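Local coordinates for protein nitrilotriacetate monooxygenase component B (Bacillus cereus ATCC 14579, PDB 3BPK) that probably binds FMN and serves as the NAD(P)H-dependent flavin reductase component of a monooxygenase system, at residues Ile26-Ala31 with Pro46-Asn51; Ser63-Ala68 with Ser152-Leu157; Asn77-Gly82 with Cys138-Ala143; Lys115-Glu120 with Val129-Ile134. All coordinates share one frame; numbering follows the deposited sequence. Where two conformers were deposited one is given.

Contact 1 of 4, residues Ile26-Ala31 with Pro46-Asn51; sequences IPRPVA and PYSYFN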
loop_
_atom_site.group_PDB
_atom_site.type_symbol
_atom_site.label_atom_id
_atom_site.label_comp_id
_atom_site.label_asym_id
_atom_site.label_seq_id
_atom_site.Cartn_x
_atom_site.Cartn_y
_atom_site.Cartn_z
ATOM N N ILE B 26 -3.914 -1.145 8.374
ATOM C CA ILE B 26 -5.295 -1.133 7.888
ATOM C C ILE B 26 -5.780 0.309 7.826
ATOM O O ILE B 26 -5.223 1.181 8.506
ATOM C CB ILE B 26 -6.223 -1.934 8.828
ATOM C CG1 ILE B 26 -6.114 -1.409 10.278
ATOM C CG2 ILE B 26 -5.918 -3.441 8.776
ATOM C CD1 ILE B 26 -7.337 -1.812 11.164
ATOM N N PRO B 27 -6.788 0.588 6.979
ATOM C CA PRO B 27 -7.395 -0.321 5.989
ATOM C C PRO B 27 -6.478 -0.384 4.775
ATOM O O PRO B 27 -5.677 0.542 4.552
ATOM C CB PRO B 27 -8.702 0.408 5.619
ATOM C CG PRO B 27 -8.318 1.852 5.729
ATOM C CD PRO B 27 -7.379 1.944 6.916
ATOM N N ARG B 28 -6.551 -1.471 4.008
ATOM C CA ARG B 28 -5.703 -1.582 2.798
ATOM C C ARG B 28 -6.566 -1.556 1.518
ATOM O O ARG B 28 -7.561 -2.266 1.435
ATOM C CB ARG B 28 -4.904 -2.895 2.786
ATOM C CG ARG B 28 -3.923 -2.941 3.968
ATOM C CD ARG B 28 -3.069 -4.210 3.943
ATOM N NE ARG B 28 -3.807 -5.470 3.961
ATOM C CZ ARG B 28 -4.409 -5.971 5.061
ATOM N NH1 ARG B 28 -4.353 -5.323 6.223
ATOM N NH2 ARG B 28 -5.048 -7.140 5.012
ATOM N N PRO B 29 -6.166 -0.769 0.528
ATOM C CA PRO B 29 -6.931 -0.766 -0.724
ATOM C C PRO B 29 -6.696 -2.089 -1.443
ATOM O O PRO B 29 -5.618 -2.685 -1.303
ATOM C CB PRO B 29 -6.332 0.406 -1.508
ATOM C CG PRO B 29 -4.934 0.535 -0.990
ATOM C CD PRO B 29 -5.000 0.142 0.491
ATOM N N VAL B 30 -7.660 -2.508 -2.260
ATOM C CA VAL B 30 -7.582 -3.847 -2.865
ATOM C C VAL B 30 -7.493 -3.738 -4.384
ATOM O O VAL B 30 -8.431 -3.210 -5.032
ATOM C CB VAL B 30 -8.842 -4.718 -2.455
ATOM C CG1 VAL B 30 -8.812 -6.117 -3.065
ATOM C CG2 VAL B 30 -8.921 -4.855 -0.913
ATOM N N ALA B 31 -6.370 -4.202 -4.930
ATOM C CA ALA B 31 -6.188 -4.229 -6.388
ATOM C C ALA B 31 -6.825 -5.500 -6.935
ATOM O O ALA B 31 -6.471 -6.608 -6.505
ATOM C CB ALA B 31 -4.698 -4.200 -6.756
ATOM N N PRO B 46 -7.666 -10.727 -6.343
ATOM C CA PRO B 46 -7.512 -9.540 -5.535
ATOM C C PRO B 46 -6.231 -9.591 -4.699
ATOM O O PRO B 46 -5.860 -10.661 -4.179
ATOM C CB PRO B 46 -8.737 -9.605 -4.591
ATOM C CG PRO B 46 -8.979 -11.080 -4.436
ATOM C CD PRO B 46 -8.530 -11.741 -5.694
ATOM N N TYR B 47 -5.623 -8.412 -4.527
ATOM C CA TYR B 47 -4.387 -8.242 -3.744
ATOM C C TYR B 47 -4.498 -6.981 -2.906
ATOM O O TYR B 47 -4.616 -5.887 -3.484
ATOM C CB TYR B 47 -3.166 -8.097 -4.684
ATOM C CG TYR B 47 -2.977 -9.346 -5.507
ATOM C CD1 TYR B 47 -2.345 -10.472 -4.951
ATOM C CD2 TYR B 47 -3.523 -9.471 -6.797
ATOM C CE1 TYR B 47 -2.198 -11.656 -5.668
ATOM C CE2 TYR B 47 -3.386 -10.664 -7.520
ATOM C CZ TYR B 47 -2.728 -11.746 -6.960
ATOM O OH TYR B 47 -2.631 -12.933 -7.663
ATOM N N SER B 48 -4.450 -7.100 -1.566
ATOM C CA SER B 48 -4.538 -5.911 -0.743
ATOM C C SER B 48 -3.181 -5.269 -0.429
ATOM O O SER B 48 -3.143 -4.207 0.211
ATOM C CB SER B 48 -5.304 -6.194 0.554
ATOM O OG SER B 48 -4.470 -6.918 1.473
ATOM N N TYR B 49 -2.077 -5.905 -0.874
ATOM C CA TYR B 49 -0.750 -5.300 -0.635
ATOM C C TYR B 49 -0.457 -4.408 -1.836
ATOM O O TYR B 49 0.391 -4.695 -2.679
ATOM C CB TYR B 49 0.365 -6.328 -0.418
ATOM C CG TYR B 49 0.206 -7.255 0.753
ATOM C CD1 TYR B 49 -0.901 -7.219 1.622
ATOM C CD2 TYR B 49 1.168 -8.238 0.958
ATOM C CE1 TYR B 49 -1.022 -8.147 2.658
ATOM C CE2 TYR B 49 1.063 -9.142 2.004
ATOM C CZ TYR B 49 -0.012 -9.085 2.844
ATOM O OH TYR B 49 -0.134 -9.987 3.903
ATOM N N PHE B 50 -1.202 -3.303 -1.887
ATOM C CA PHE B 50 -1.343 -2.462 -3.082
ATOM C C PHE B 50 -1.190 -0.987 -2.675
ATOM O O PHE B 50 -1.780 -0.523 -1.689
ATOM C CB PHE B 50 -2.793 -2.659 -3.554
ATOM C CG PHE B 50 -3.271 -1.738 -4.660
ATOM C CD1 PHE B 50 -2.475 -1.431 -5.773
ATOM C CD2 PHE B 50 -4.589 -1.278 -4.612
ATOM C CE1 PHE B 50 -3.006 -0.635 -6.817
ATOM C CE2 PHE B 50 -5.115 -0.509 -5.643
ATOM C CZ PHE B 50 -4.334 -0.199 -6.736
ATOM N N ASN B 51 -0.418 -0.235 -3.455
ATOM C CA ASN B 51 -0.434 1.215 -3.231
ATOM C C ASN B 51 0.166 1.954 -4.410
ATOM O O ASN B 51 0.611 1.348 -5.408
ATOM C CB ASN B 51 0.267 1.613 -1.910
ATOM C CG ASN B 51 -0.438 2.763 -1.190
ATOM O OD1 ASN B 51 -0.767 3.766 -1.806
ATOM N ND2 ASN B 51 -0.707 2.609 0.120
#
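Ala31 and Tyr47 form an antiparallel hydrogen-bonded pair, with Ala31 N donating a hydrogen bond to Tyr47 O and Tyr47 N donating one to Ala31 O, each at 2.8 Å. The Ala31 methyl sits over the centre of the Phe50 ring, its CB 3.5 Å from the ring centroid in a CH-pi contact that a small residue suits. Phe50 reaches this position because its CG lies anti to the backbone N (chi1 171°), which turns the ring's face onto Ala31 CB. Pro29 packs against the same ring, its CB 3.9 Å from Phe50 CD2, while its carbonyl oxygen receives a CA-H...O contact from Ser48. Further along, Arg28 NE meets Ser48 OG at 3.0 Å, nearly straight (166°) and in the guanidinium plane. NH1 bonds to the carbonyls of Thr22 and Ile25 and NH2 to that of Leu188; bonds at all three nitrogens, to neutral oxygens, thus hold the buried guanidinium against rotation. Val30 CG1 rests beside Pro46 CB. All of this joins the two strands of the beta hairpin 28-36/42-54, part of the antiparallel barrel characteristic of the FMN-binding split-barrel fold.

Contact 2 of 4, residues Ser63-Ala68 with Ser152-Leu157; sequences SVQRKA and SPACDL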
loop_
_atom_site.group_PDB
_atom_site.type_symbol
_atom_site.label_atom_id
_atom_site.label_comp_id
_atom_site.label_asym_id
_atom_site.label_seq_id
_atom_site.Cartn_x
_atom_site.Cartn_y
_atom_site.Cartn_z
ATOM N N SER B 63 2.169 -6.384 -4.186
ATOM C CA SER B 63 3.031 -7.479 -3.728
ATOM C C SER B 63 2.273 -8.797 -3.810
ATOM O O SER B 63 1.223 -8.952 -3.164
ATOM C CB SER B 63 3.551 -7.204 -2.320
ATOM O OG SER B 63 4.468 -8.210 -1.957
ATOM N N VAL B 64 2.770 -9.709 -4.640
ATOM C CA VAL B 64 2.085 -10.986 -4.900
ATOM C C VAL B 64 2.899 -12.104 -4.221
ATOM O O VAL B 64 4.087 -12.276 -4.510
ATOM C CB VAL B 64 1.985 -11.260 -6.423
ATOM C CG1 VAL B 64 1.279 -12.619 -6.695
ATOM C CG2 VAL B 64 1.200 -10.121 -7.088
ATOM N N GLN B 65 2.271 -12.830 -3.308
ATOM C CA GLN B 65 3.033 -13.840 -2.536
ATOM C C GLN B 65 3.370 -15.025 -3.426
ATOM O O GLN B 65 2.605 -15.356 -4.345
ATOM C CB GLN B 65 2.232 -14.303 -1.309
ATOM C CG GLN B 65 1.864 -13.144 -0.352
ATOM C CD GLN B 65 3.085 -12.257 0.022
ATOM O OE1 GLN B 65 4.096 -12.746 0.589
ATOM N NE2 GLN B 65 2.991 -10.956 -0.281
ATOM N N ARG B 66 4.486 -15.696 -3.124
ATOM C CA ARG B 66 4.860 -16.941 -3.809
ATOM C C ARG B 66 4.264 -18.108 -3.038
ATOM O O ARG B 66 3.765 -17.930 -1.919
ATOM C CB ARG B 66 6.376 -17.067 -3.904
ATOM C CG ARG B 66 7.015 -16.043 -4.830
ATOM C CD ARG B 66 8.282 -16.585 -5.382
ATOM N NE ARG B 66 8.970 -15.625 -6.212
ATOM C CZ ARG B 66 10.122 -15.845 -6.848
ATOM N NH1 ARG B 66 10.737 -17.037 -6.765
ATOM N NH2 ARG B 66 10.665 -14.875 -7.564
ATOM N N LYS B 67 4.262 -19.279 -3.673
ATOM C CA LYS B 67 3.882 -20.511 -2.980
ATOM C C LYS B 67 5.109 -21.405 -2.939
ATOM O O LYS B 67 5.622 -21.849 -3.965
ATOM C CB LYS B 67 2.681 -21.198 -3.630
ATOM C CG LYS B 67 1.352 -20.475 -3.383
ATOM C CD LYS B 67 0.177 -21.447 -3.332
ATOM C CE LYS B 67 -1.169 -20.728 -3.324
ATOM N NZ LYS B 67 -1.555 -20.146 -1.995
ATOM N N ALA B 68 5.604 -21.618 -1.719
ATOM C CA ALA B 68 6.831 -22.386 -1.510
ATOM C C ALA B 68 7.936 -21.979 -2.509
ATOM O O ALA B 68 8.569 -22.819 -3.165
ATOM C CB ALA B 68 6.529 -23.907 -1.570
ATOM N N SER B 152 14.484 -19.133 -1.883
ATOM C CA SER B 152 13.029 -19.216 -1.996
ATOM C C SER B 152 12.354 -17.917 -1.512
ATOM O O SER B 152 11.891 -17.828 -0.368
ATOM C CB SER B 152 12.472 -20.430 -1.241
ATOM O OG SER B 152 12.864 -21.668 -1.827
ATOM N N PRO B 153 12.258 -16.903 -2.416
ATOM C CA PRO B 153 11.600 -15.618 -2.033
ATOM C C PRO B 153 10.172 -15.821 -1.532
ATOM O O PRO B 153 9.498 -16.769 -1.955
ATOM C CB PRO B 153 11.603 -14.819 -3.347
ATOM C CG PRO B 153 12.792 -15.430 -4.160
ATOM C CD PRO B 153 12.690 -16.893 -3.835
ATOM N N ALA B 154 9.690 -14.915 -0.677
ATOM C CA ALA B 154 8.342 -15.012 -0.139
ATOM C C ALA B 154 7.342 -14.377 -1.108
ATOM O O ALA B 154 6.144 -14.669 -1.048
ATOM C CB ALA B 154 8.246 -14.275 1.183
ATOM N N CYS B 155 7.816 -13.424 -1.916
ATOM C CA CYS B 155 6.874 -12.653 -2.759
ATOM C C CYS B 155 7.588 -11.992 -3.907
ATOM O O CYS B 155 8.811 -12.005 -3.973
ATOM C CB CYS B 155 6.182 -11.566 -1.918
ATOM S SG CYS B 155 7.293 -10.207 -1.453
ATOM N N ASP B 156 6.817 -11.415 -4.839
ATOM C CA ASP B 156 7.362 -10.558 -5.881
ATOM C C ASP B 156 6.588 -9.276 -5.802
ATOM O O ASP B 156 5.345 -9.283 -5.890
ATOM C CB ASP B 156 7.176 -11.186 -7.264
ATOM C CG ASP B 156 7.972 -12.475 -7.388
ATOM O OD1 ASP B 156 9.184 -12.356 -7.659
ATOM O OD2 ASP B 156 7.385 -13.546 -7.089
ATOM N N LEU B 157 7.335 -8.192 -5.635
ATOM C CA LEU B 157 6.710 -6.870 -5.607
ATOM C C LEU B 157 6.693 -6.369 -7.045
ATOM O O LEU B 157 7.759 -6.126 -7.636
ATOM C CB LEU B 157 7.514 -5.946 -4.697
ATOM C CG LEU B 157 6.930 -4.563 -4.470
ATOM C CD1 LEU B 157 5.566 -4.603 -3.864
ATOM C CD2 LEU B 157 7.880 -3.766 -3.551
HETATM O O HOH W 1 4.741 -13.937 -6.862
HETATM O O HOH W 2 5.492 -17.075 0.546
#
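Arg66 grips the segment 152-157 twice, by its backbone N and, side-on, by its guanidinium. It follows Gln65 in the chain, beside strand 155-168, which pairs antiparallel with strand 59-65 in the sheet of the FMN-binding split barrel; the N-to-C directions of 63-65 and 155-157 are 164° apart. Val64 and Asp156 form the hydrogen-bonded pair, Val64 N to Asp156 O and Asp156 N to Val64 O both measuring 2.9 Å. Beyond it, Arg66 N reaches Ala154 O, approaching from above the carbonyl plane. A classic bulge sets Ala154 and Cys155 together against Leu146 of strand 134-146.

Asp156 projects on the face of Val64, and Arg66 reaches across to it in a salt bridge with the two flat groups nearly coplanar: Arg66 NE binds Asp156 OD2 at 2.8 Å, and Arg66 NH2 binds Asp156 OD1 at 2.9 Å, on the syn lone pair of OD1. A carboxylate suits this spot because its two oxygens match NE and NH2 of a side-on guanidinium. OD2 also accepts from a water that bridges to Val64 O, and Arg66 NH1 bonds to Gly69 O. On the other face, Ser63 OG and Gln65 NE2 both bond to Val53 O of the second subunit, and Leu157 CD1 packs on Ser63 CB. The Pro153 ring lies obliquely over one face of the guanidinium, toward its rim, with Pro153 CD 3.5 Å from Arg66 NH1.

Contact 3 of 4, residues Asn77-Gly82 with Cys138-Ala143; sequences NAIEKG and CVLERA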
loop_
_atom_site.group_PDB
_atom_site.type_symbol
_atom_site.label_atom_id
_atom_site.label_comp_id
_atom_site.label_asym_id
_atom_site.label_seq_id
_atom_site.Cartn_x
_atom_site.Cartn_y
_atom_site.Cartn_z
ATOM N N ASN B 77 2.373 -14.402 -15.136
ATOM C CA ASN B 77 1.706 -13.834 -16.317
ATOM C C ASN B 77 2.160 -12.385 -16.550
ATOM O O ASN B 77 2.335 -11.971 -17.688
ATOM C CB ASN B 77 0.199 -13.799 -16.092
ATOM C CG ASN B 77 -0.437 -15.181 -16.008
ATOM O OD1 ASN B 77 0.173 -16.213 -16.343
ATOM N ND2 ASN B 77 -1.688 -15.201 -15.598
ATOM N N ALA B 78 2.330 -11.618 -15.461
ATOM C CA ALA B 78 2.761 -10.228 -15.604
ATOM C C ALA B 78 4.174 -10.158 -16.171
ATOM O O ALA B 78 4.473 -9.302 -16.994
ATOM C CB ALA B 78 2.687 -9.495 -14.271
ATOM N N ILE B 79 5.047 -11.063 -15.723
ATOM C CA ILE B 79 6.415 -11.037 -16.211
ATOM C C ILE B 79 6.485 -11.509 -17.671
ATOM O O ILE B 79 7.202 -10.902 -18.507
ATOM C CB ILE B 79 7.306 -11.920 -15.306
ATOM C CG1 ILE B 79 7.442 -11.256 -13.933
ATOM C CG2 ILE B 79 8.674 -12.165 -15.990
ATOM C CD1 ILE B 79 8.039 -12.182 -12.860
ATOM N N GLU B 80 5.744 -12.584 -17.975
ATOM C CA GLU B 80 5.753 -13.152 -19.321
ATOM C C GLU B 80 5.243 -12.168 -20.365
ATOM O O GLU B 80 5.906 -11.960 -21.399
ATOM C CB GLU B 80 4.940 -14.449 -19.338
ATOM C CG GLU B 80 4.869 -15.180 -20.705
ATOM C CD GLU B 80 6.218 -15.394 -21.403
ATOM O OE1 GLU B 80 7.261 -15.609 -20.720
ATOM O OE2 GLU B 80 6.225 -15.360 -22.659
ATOM N N LYS B 81 4.077 -11.554 -20.105
ATOM C CA LYS B 81 3.485 -10.550 -21.032
ATOM C C LYS B 81 4.065 -9.142 -20.882
ATOM O O LYS B 81 3.965 -8.330 -21.815
ATOM C CB LYS B 81 1.970 -10.418 -20.881
ATOM C CG LYS B 81 1.118 -11.662 -21.144
ATOM C CD LYS B 81 1.113 -12.064 -22.564
ATOM C CE LYS B 81 -0.095 -12.936 -22.870
ATOM N NZ LYS B 81 0.092 -13.484 -24.264
ATOM N N GLY B 82 4.628 -8.841 -19.712
ATOM C CA GLY B 82 5.044 -7.480 -19.375
ATOM C C GLY B 82 3.876 -6.512 -19.196
ATOM O O GLY B 82 4.050 -5.284 -19.278
ATOM N N CYS B 138 -1.563 -1.475 -17.194
ATOM C CA CYS B 138 -0.169 -1.339 -16.747
ATOM C C CYS B 138 0.831 -2.125 -17.579
ATOM O O CYS B 138 0.529 -3.239 -18.068
ATOM C CB CYS B 138 -0.030 -1.817 -15.315
ATOM S SG CYS B 138 -0.950 -0.785 -14.133
ATOM N N VAL B 139 2.028 -1.546 -17.701
ATOM C CA VAL B 139 3.176 -2.345 -18.145
ATOM C C VAL B 139 4.062 -2.611 -16.918
ATOM O O VAL B 139 4.108 -1.824 -15.946
ATOM C CB VAL B 139 3.991 -1.679 -19.287
ATOM C CG1 VAL B 139 3.115 -1.488 -20.535
ATOM C CG2 VAL B 139 4.572 -0.337 -18.815
ATOM N N LEU B 140 4.760 -3.733 -16.960
ATOM C CA LEU B 140 5.566 -4.111 -15.818
ATOM C C LEU B 140 6.897 -3.371 -15.896
ATOM O O LEU B 140 7.689 -3.587 -16.853
ATOM C CB LEU B 140 5.802 -5.618 -15.846
ATOM C CG LEU B 140 6.622 -6.119 -14.646
ATOM C CD1 LEU B 140 5.838 -5.956 -13.345
ATOM C CD2 LEU B 140 7.095 -7.580 -14.839
ATOM N N GLU B 141 7.139 -2.499 -14.923
ATOM C CA GLU B 141 8.407 -1.777 -14.862
ATOM C C GLU B 141 9.488 -2.653 -14.274
ATOM O O GLU B 141 10.605 -2.717 -14.791
ATOM C CB GLU B 141 8.245 -0.509 -14.048
ATOM C CG GLU B 141 7.579 0.569 -14.823
ATOM C CD GLU B 141 8.427 1.037 -16.003
ATOM O OE1 GLU B 141 9.682 1.019 -15.900
ATOM O OE2 GLU B 141 7.844 1.394 -17.049
ATOM N N ARG B 142 9.154 -3.333 -13.185
ATOM C CA ARG B 142 10.067 -4.338 -12.608
ATOM C C ARG B 142 9.297 -5.257 -11.677
ATOM O O ARG B 142 8.244 -4.891 -11.164
ATOM C CB ARG B 142 11.303 -3.705 -11.937
ATOM C CG ARG B 142 11.003 -2.964 -10.678
ATOM C CD ARG B 142 12.317 -2.477 -10.020
ATOM N NE ARG B 142 12.982 -1.373 -10.737
ATOM C CZ ARG B 142 14.238 -0.998 -10.486
ATOM N NH1 ARG B 142 14.965 -1.689 -9.605
ATOM N NH2 ARG B 142 14.787 0.022 -11.152
ATOM N N ALA B 143 9.812 -6.475 -11.507
ATOM C CA ALA B 143 9.284 -7.398 -10.512
ATOM C C ALA B 143 10.455 -7.618 -9.551
ATOM O O ALA B 143 11.558 -7.920 -9.991
ATOM C CB ALA B 143 8.824 -8.706 -11.155
#
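Leu140 CD2 lodges against the helix 73-81, touching both the CA and the CG1 of Ile79 at 3.8 Å. Farther along the strand, Ile79 CD1 lies 4.0 Å from Ala143 CB. Apolar residues suit this helix-sheet interface, and the small Ala143 lets Ile79 come close. Beside this patch, Leu140 N donates to Gly82 O at 2.9 Å, the donor standing above the carbonyl plane. Val139 CA adds a CA-H...O contact to the same oxygen.

The helix lies nearly perpendicular to the strand, at 93°, with the axes of the short segments 8.2 Å apart; this is a helix packed across the antiparallel sheet of the split barrel. Gly82 follows it with a positive phi of 68°, a backbone shape that favours glycine, and turns the chain into strand 83-88, the partner of strand 134-146.

In the next shell, Phe84 of that strand packs on both Ala78 and Leu140. A classic bulge at Glu141-Arg142, opposite Ile159, lies between Leu140 and Ala143, which both point toward the helix. Asn77 ND2 ties the helix to Ser35 OG and Asn43 OD1.

Contact 4 of 4, residues Lys115-Glu120 with Val129-Ile134; sequences KLTPIE and VKEANI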
loop_
_atom_site.group_PDB
_atom_site.type_symbol
_atom_site.label_atom_id
_atom_site.label_comp_id
_atom_site.label_asym_id
_atom_site.label_seq_id
_atom_site.Cartn_x
_atom_site.Cartn_y
_atom_site.Cartn_z
ATOM N N LYS B 115 -18.455 -14.659 -13.351
ATOM C CA LYS B 115 -19.499 -14.035 -14.192
ATOM C C LYS B 115 -19.131 -12.575 -14.489
ATOM O O LYS B 115 -20.016 -11.727 -14.706
ATOM C CB LYS B 115 -20.909 -14.171 -13.559
ATOM C CG LYS B 115 -21.278 -15.634 -13.313
ATOM C CD LYS B 115 -22.727 -15.786 -12.933
ATOM C CE LYS B 115 -23.045 -17.229 -12.615
ATOM N NZ LYS B 115 -23.084 -17.347 -11.158
ATOM N N LEU B 116 -17.824 -12.297 -14.533
ATOM C CA LEU B 116 -17.344 -10.958 -14.892
ATOM C C LEU B 116 -17.106 -10.907 -16.395
ATOM O O LEU B 116 -17.097 -11.954 -17.071
ATOM C CB LEU B 116 -16.055 -10.659 -14.113
ATOM C CG LEU B 116 -16.255 -10.420 -12.610
ATOM C CD1 LEU B 116 -14.882 -10.408 -11.925
ATOM C CD2 LEU B 116 -17.027 -9.119 -12.265
ATOM N N THR B 117 -16.931 -9.703 -16.927
ATOM C CA THR B 117 -16.988 -9.505 -18.385
ATOM C C THR B 117 -15.704 -8.901 -18.927
ATOM O O THR B 117 -15.394 -7.735 -18.617
ATOM C CB THR B 117 -18.133 -8.509 -18.686
ATOM O OG1 THR B 117 -19.331 -8.945 -18.040
ATOM C CG2 THR B 117 -18.372 -8.335 -20.183
ATOM N N PRO B 118 -14.957 -9.671 -19.734
ATOM C CA PRO B 118 -13.708 -9.114 -20.288
ATOM C C PRO B 118 -13.972 -7.874 -21.145
ATOM O O PRO B 118 -14.972 -7.790 -21.858
ATOM C CB PRO B 118 -13.150 -10.253 -21.164
ATOM C CG PRO B 118 -13.803 -11.472 -20.641
ATOM C CD PRO B 118 -15.170 -11.069 -20.162
ATOM N N ILE B 119 -13.055 -6.921 -21.080
ATOM C CA ILE B 119 -13.082 -5.758 -21.955
ATOM C C ILE B 119 -11.658 -5.508 -22.450
ATOM O O ILE B 119 -10.709 -5.411 -21.666
ATOM C CB ILE B 119 -13.699 -4.530 -21.229
ATOM C CG1 ILE B 119 -13.858 -3.339 -22.161
ATOM C CG2 ILE B 119 -12.884 -4.115 -19.974
ATOM C CD1 ILE B 119 -14.893 -2.326 -21.671
ATOM N N GLU B 120 -11.505 -5.443 -23.762
ATOM C CA GLU B 120 -10.174 -5.328 -24.345
ATOM C C GLU B 120 -9.520 -3.996 -23.974
ATOM O O GLU B 120 -10.193 -2.962 -23.842
ATOM C CB GLU B 120 -10.210 -5.536 -25.870
ATOM C CG GLU B 120 -9.908 -6.977 -26.285
ATOM C CD GLU B 120 -10.173 -7.247 -27.769
ATOM O OE1 GLU B 120 -10.358 -6.267 -28.531
ATOM O OE2 GLU B 120 -10.204 -8.440 -28.163
ATOM N N VAL B 129 -11.813 -6.068 -16.838
ATOM C CA VAL B 129 -13.228 -6.386 -16.685
ATOM C C VAL B 129 -14.087 -5.123 -16.759
ATOM O O VAL B 129 -13.731 -4.079 -16.210
ATOM C CB VAL B 129 -13.526 -7.199 -15.403
ATOM C CG1 VAL B 129 -12.764 -8.539 -15.432
ATOM C CG2 VAL B 129 -13.220 -6.416 -14.102
ATOM N N LYS B 130 -15.243 -5.250 -17.414
ATOM C CA LYS B 130 -16.150 -4.140 -17.602
ATOM C C LYS B 130 -16.784 -3.638 -16.301
ATOM O O LYS B 130 -17.095 -2.451 -16.188
ATOM C CB LYS B 130 -17.256 -4.590 -18.591
ATOM C CG LYS B 130 -18.210 -3.506 -18.974
ATOM C CD LYS B 130 -19.249 -4.099 -19.952
ATOM C CE LYS B 130 -20.443 -3.167 -20.149
ATOM N NZ LYS B 130 -19.945 -2.060 -20.982
ATOM N N GLU B 131 -16.952 -4.543 -15.316
ATOM C CA GLU B 131 -17.619 -4.212 -14.071
ATOM C C GLU B 131 -16.897 -3.137 -13.232
ATOM O O GLU B 131 -17.553 -2.435 -12.437
ATOM C CB GLU B 131 -17.838 -5.462 -13.220
ATOM C CG GLU B 131 -18.918 -6.442 -13.770
ATOM C CD GLU B 131 -18.495 -7.300 -14.958
ATOM O OE1 GLU B 131 -17.310 -7.310 -15.338
ATOM O OE2 GLU B 131 -19.400 -7.986 -15.517
ATOM N N ALA B 132 -15.571 -2.986 -13.396
ATOM C CA ALA B 132 -14.862 -1.936 -12.651
ATOM C C ALA B 132 -15.248 -0.538 -13.107
ATOM O O ALA B 132 -15.467 -0.311 -14.316
ATOM C CB ALA B 132 -13.352 -2.114 -12.814
ATOM N N ASN B 133 -15.305 0.401 -12.153
ATOM C CA ASN B 133 -15.540 1.805 -12.450
ATOM C C ASN B 133 -14.222 2.568 -12.725
ATOM O O ASN B 133 -14.221 3.633 -13.330
ATOM C CB ASN B 133 -16.354 2.436 -11.308
ATOM C CG ASN B 133 -17.784 1.876 -11.243
ATOM O OD1 ASN B 133 -18.655 2.341 -11.977
ATOM N ND2 ASN B 133 -18.025 0.877 -10.378
ATOM N N ILE B 134 -13.097 2.033 -12.232
ATOM C CA ILE B 134 -11.798 2.621 -12.552
ATOM C C ILE B 134 -10.862 1.458 -12.791
ATOM O O ILE B 134 -10.798 0.498 -11.989
ATOM C CB ILE B 134 -11.217 3.500 -11.396
ATOM C CG1 ILE B 134 -12.160 4.665 -11.035
ATOM C CG2 ILE B 134 -9.771 4.030 -11.785
ATOM C CD1 ILE B 134 -11.707 5.473 -9.807
HETATM O O HOH W 3 -21.082 -9.367 -13.108
#
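Glu131 takes up both polar hydrogens of Thr117 with its two carboxylate oxygens. The backbone N of Thr117 donates to Glu131 OE1 at 2.9 Å, and the hydroxyl OG1 donates to OE2 at 2.7 Å, each oxygen being met on its syn side. The bend of the Glu131 chain at chi2 (76°) brings the carboxylate to Thr117 N and OG1, the two side chains crossing at about a right angle. Thr117 O is satisfied in turn by Lys130 N, which donates at 2.8 Å nearly along the C=O axis, and by a CA-H...O contact from Val129. Val129 N has its own acceptor in His87 NE2. A water lies near both Lys115 O and Glu131 OE2, although its protons cannot serve every acceptor around it.

Apolar groups flank these bonds. Leu116 CD2 packs against Glu131 CD at 3.6 Å, and Leu116 CB lies 4.1 Å from Val129 CG1; Leu116 and Val129 both pack on Ile111 and Phe32. Ile119 CG2 rests on the backbone carbon of Val129. Lys115, with positive phi, follows the preceding helix in a Schellman motif. Pro118 and Val129 form an antiparallel non-hydrogen-bonded pair in the small two-stranded sheet 118-119/128-129, followed by a type I turn from Val129 to Ala132.

How the contacts relate
Contact 1 is the buried one, its centre about 6 Å from the centre of the chain, combining a buried charge bonded to neutral oxygens with aromatic packing. Contacts 2, 3 and 4 lie farther out and are only partly buried. Contacts 1 and 2 hold successive strands of one sheet, 42-54 and 59-65, and meet directly where Tyr49 O lies 2.9 Å from Ser63 N. Contacts 2 and 3 engage the neighbouring strands 155-168 and 134-146, but contact 2 uses an ion pair and contact 3 chiefly apolar packing against a helix. Contact 4 belongs to a separate small sheet and depends on a carboxylate satisfying backbone and hydroxyl donors. Contacts 1 and 2 also make hydrogen bonds to the second subunit.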